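Local coordinates for glutamine cyclotransferase (Tannerella forsythia, PDB 6QRO), which probably converts N-terminal glutamine of peptides to pyroglutamate as a zinc-dependent, mammalian-like type II glutaminyl cyclase, at residues A[220-225]-A[256-261]. Residues are numbered along the deposited sequence; the frame is centred on the assembly and turned at random.
Sequences STSVQY and DDHQYV
His258 reaches from the first turn of helix 257-265 to the start of the short helix 220-225, leading with the CD2-NE2 side of its imidazole. Ser222 meets that side obliquely: its OG lies 3.5 Å from His258 CD2 and 3.6 Å from His258 NE2, a van der Waals approach. With OG beside its own backbone N (chi1 -59°), Ser222 offers the hydroxyl both to the ring and to the backbone N of Asp271, to which it is hydrogen-bonded. Thr221 CB approaches from the other side of the ring plane, also obliquely and more loosely, 4.2 Å from His258 NE2. The His258 ring gets there because CG sits between the backbone N and the carbonyl carbon (chi1 68°), throwing the imidazole across the gap. At its far end NE2 is hydrogen-bonded to Glu219 OE2, which also takes the backbone N of Ser222, so one carboxylate oxygen ties the ring to the opening turn of the other helix. On the ND1-CE1 side, Asp256 CA lies in the ring plane at its edge. The contact brings together the first turns of two helices, both linked to strand 269-273, with His258 also touching Phe107 of strand 103-109, in the alpha/beta fold of M28-family zinc enzymes.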
loop_
_atom_site.group_PDB
_atom_site.type_symbol
_atom_site.label_atom_id
_atom_site.label_comp_id
_atom_site.label_asym_id
_atom_site.label_seq_id
_atom_site.Cartn_x
_atom_site.Cartn_y
_atom_site.Cartn_z
ATOM N N SER A 220 4.472 13.850 -6.903
ATOM C CA SER A 220 4.141 14.713 -8.047
ATOM C C SER A 220 2.932 14.189 -8.827
ATOM O O SER A 220 2.055 14.964 -9.233
ATOM C CB SER A 220 5.358 14.881 -8.966
ATOM O OG SER A 220 5.488 13.804 -9.866
ATOM N N THR A 221 2.903 12.886 -9.111
ATOM C CA THR A 221 1.734 12.311 -9.767
ATOM C C THR A 221 0.464 12.546 -8.945
ATOM O O THR A 221 -0.611 12.774 -9.510
ATOM C CB THR A 221 1.969 10.818 -10.001
ATOM O OG1 THR A 221 3.169 10.633 -10.765
ATOM C CG2 THR A 221 0.810 10.186 -10.722
ATOM N N SER A 222 0.572 12.504 -7.605
ATOM C CA SER A 222 -0.587 12.750 -6.742
ATOM C C SER A 222 -1.082 14.184 -6.855
ATOM O O SER A 222 -2.290 14.423 -6.959
ATOM C CB SER A 222 -0.255 12.445 -5.279
ATOM O OG SER A 222 0.145 11.110 -5.104
ATOM N N VAL A 223 -0.158 15.146 -6.846
ATOM C CA VAL A 223 -0.521 16.554 -6.929
ATOM C C VAL A 223 -1.137 16.865 -8.279
ATOM O O VAL A 223 -1.996 17.745 -8.390
ATOM C CB VAL A 223 0.727 17.426 -6.674
ATOM C CG1 VAL A 223 0.375 18.918 -6.690
ATOM C CG2 VAL A 223 1.374 17.040 -5.358
ATOM N N GLN A 224 -0.694 16.166 -9.327
ATOM C CA GLN A 224 -1.227 16.374 -10.667
ATOM C C GLN A 224 -2.687 15.963 -10.769
ATOM O O GLN A 224 -3.514 16.722 -11.281
ATOM C CB GLN A 224 -0.388 15.575 -11.666
ATOM C CG GLN A 224 -0.815 15.692 -13.102
ATOM C CD GLN A 224 0.163 14.988 -14.025
ATOM O OE1 GLN A 224 1.094 14.324 -13.567
ATOM N NE2 GLN A 224 -0.050 15.125 -15.331
ATOM N N TYR A 225 -3.032 14.771 -10.278
ATOM C CA TYR A 225 -4.358 14.191 -10.495
ATOM C C TYR A 225 -5.237 14.139 -9.250
ATOM O O TYR A 225 -6.429 13.836 -9.364
ATOM C CB TYR A 225 -4.239 12.776 -11.077
ATOM C CG TYR A 225 -3.734 12.765 -12.495
ATOM C CD1 TYR A 225 -4.590 13.041 -13.558
ATOM C CD2 TYR A 225 -2.397 12.512 -12.771
ATOM C CE1 TYR A 225 -4.133 13.041 -14.865
ATOM C CE2 TYR A 225 -1.922 12.515 -14.079
ATOM C CZ TYR A 225 -2.796 12.782 -15.120
ATOM O OH TYR A 225 -2.335 12.787 -16.413
ATOM N N ASP A 256 3.929 3.980 -8.900
ATOM C CA ASP A 256 3.289 3.207 -7.839
ATOM C C ASP A 256 1.881 2.815 -8.252
ATOM O O ASP A 256 1.370 3.257 -9.281
ATOM C CB ASP A 256 3.252 3.968 -6.512
ATOM C CG ASP A 256 3.446 3.058 -5.327
ATOM O OD1 ASP A 256 3.158 1.853 -5.452
ATOM O OD2 ASP A 256 3.899 3.548 -4.281
ATOM N N ASP A 257 1.244 2.004 -7.393
ATOM C CA ASP A 257 -0.080 1.466 -7.701
ATOM C C ASP A 257 -1.083 2.568 -8.008
ATOM O O ASP A 257 -2.005 2.359 -8.798
ATOM C CB ASP A 257 -0.581 0.586 -6.551
ATOM C CG ASP A 257 0.176 -0.724 -6.448
ATOM O OD1 ASP A 257 0.347 -1.372 -7.495
ATOM O OD2 ASP A 257 0.592 -1.118 -5.338
ATOM N N HIS A 258 -0.919 3.746 -7.412
ATOM C CA HIS A 258 -1.890 4.815 -7.633
ATOM C C HIS A 258 -1.841 5.339 -9.071
ATOM O O HIS A 258 -2.838 5.867 -9.569
ATOM C CB HIS A 258 -1.691 5.919 -6.595
ATOM C CG HIS A 258 -0.407 6.673 -6.731
ATOM N ND1 HIS A 258 0.814 6.047 -6.859
ATOM C CD2 HIS A 258 -0.150 8.004 -6.719
ATOM C CE1 HIS A 258 1.765 6.960 -6.931
ATOM N NE2 HIS A 258 1.207 8.152 -6.858
ATOM N N GLN A 259 -0.690 5.212 -9.742
ATOM C CA GLN A 259 -0.571 5.587 -11.154
ATOM C C GLN A 259 -1.458 4.720 -12.045
ATOM O O GLN A 259 -2.128 5.217 -12.957
ATOM C CB GLN A 259 0.886 5.469 -11.588
ATOM C CG GLN A 259 1.098 5.470 -13.088
ATOM C CD GLN A 259 2.539 5.186 -13.492
ATOM O OE1 GLN A 259 2.814 4.826 -14.644
ATOM N NE2 GLN A 259 3.466 5.337 -12.540
ATOM N N TYR A 260 -1.476 3.423 -11.802
ATOM C CA TYR A 260 -2.280 2.548 -12.639
ATOM C C TYR A 260 -3.772 2.584 -12.310
ATOM O O TYR A 260 -4.590 2.309 -13.194
ATOM C CB TYR A 260 -1.692 1.149 -12.552
ATOM C CG TYR A 260 -0.283 1.129 -13.118
ATOM C CD1 TYR A 260 -0.068 1.090 -14.493
ATOM C CD2 TYR A 260 0.820 1.215 -12.290
ATOM C CE1 TYR A 260 1.216 1.094 -15.025
ATOM C CE2 TYR A 260 2.105 1.216 -12.809
ATOM C CZ TYR A 260 2.293 1.161 -14.181
ATOM O OH TYR A 260 3.556 1.160 -14.701
ATOM N N VAL A 261 -4.154 2.966 -11.092
ATOM C CA VAL A 261 -5.573 3.141 -10.798
ATOM C C VAL A 261 -6.073 4.462 -11.381
ATOM O O VAL A 261 -7.195 4.541 -11.896
ATOM C CB VAL A 261 -5.830 3.039 -9.276
ATOM C CG1 VAL A 261 -7.263 3.469 -8.945
ATOM C CG2 VAL A 261 -5.595 1.609 -8.778
#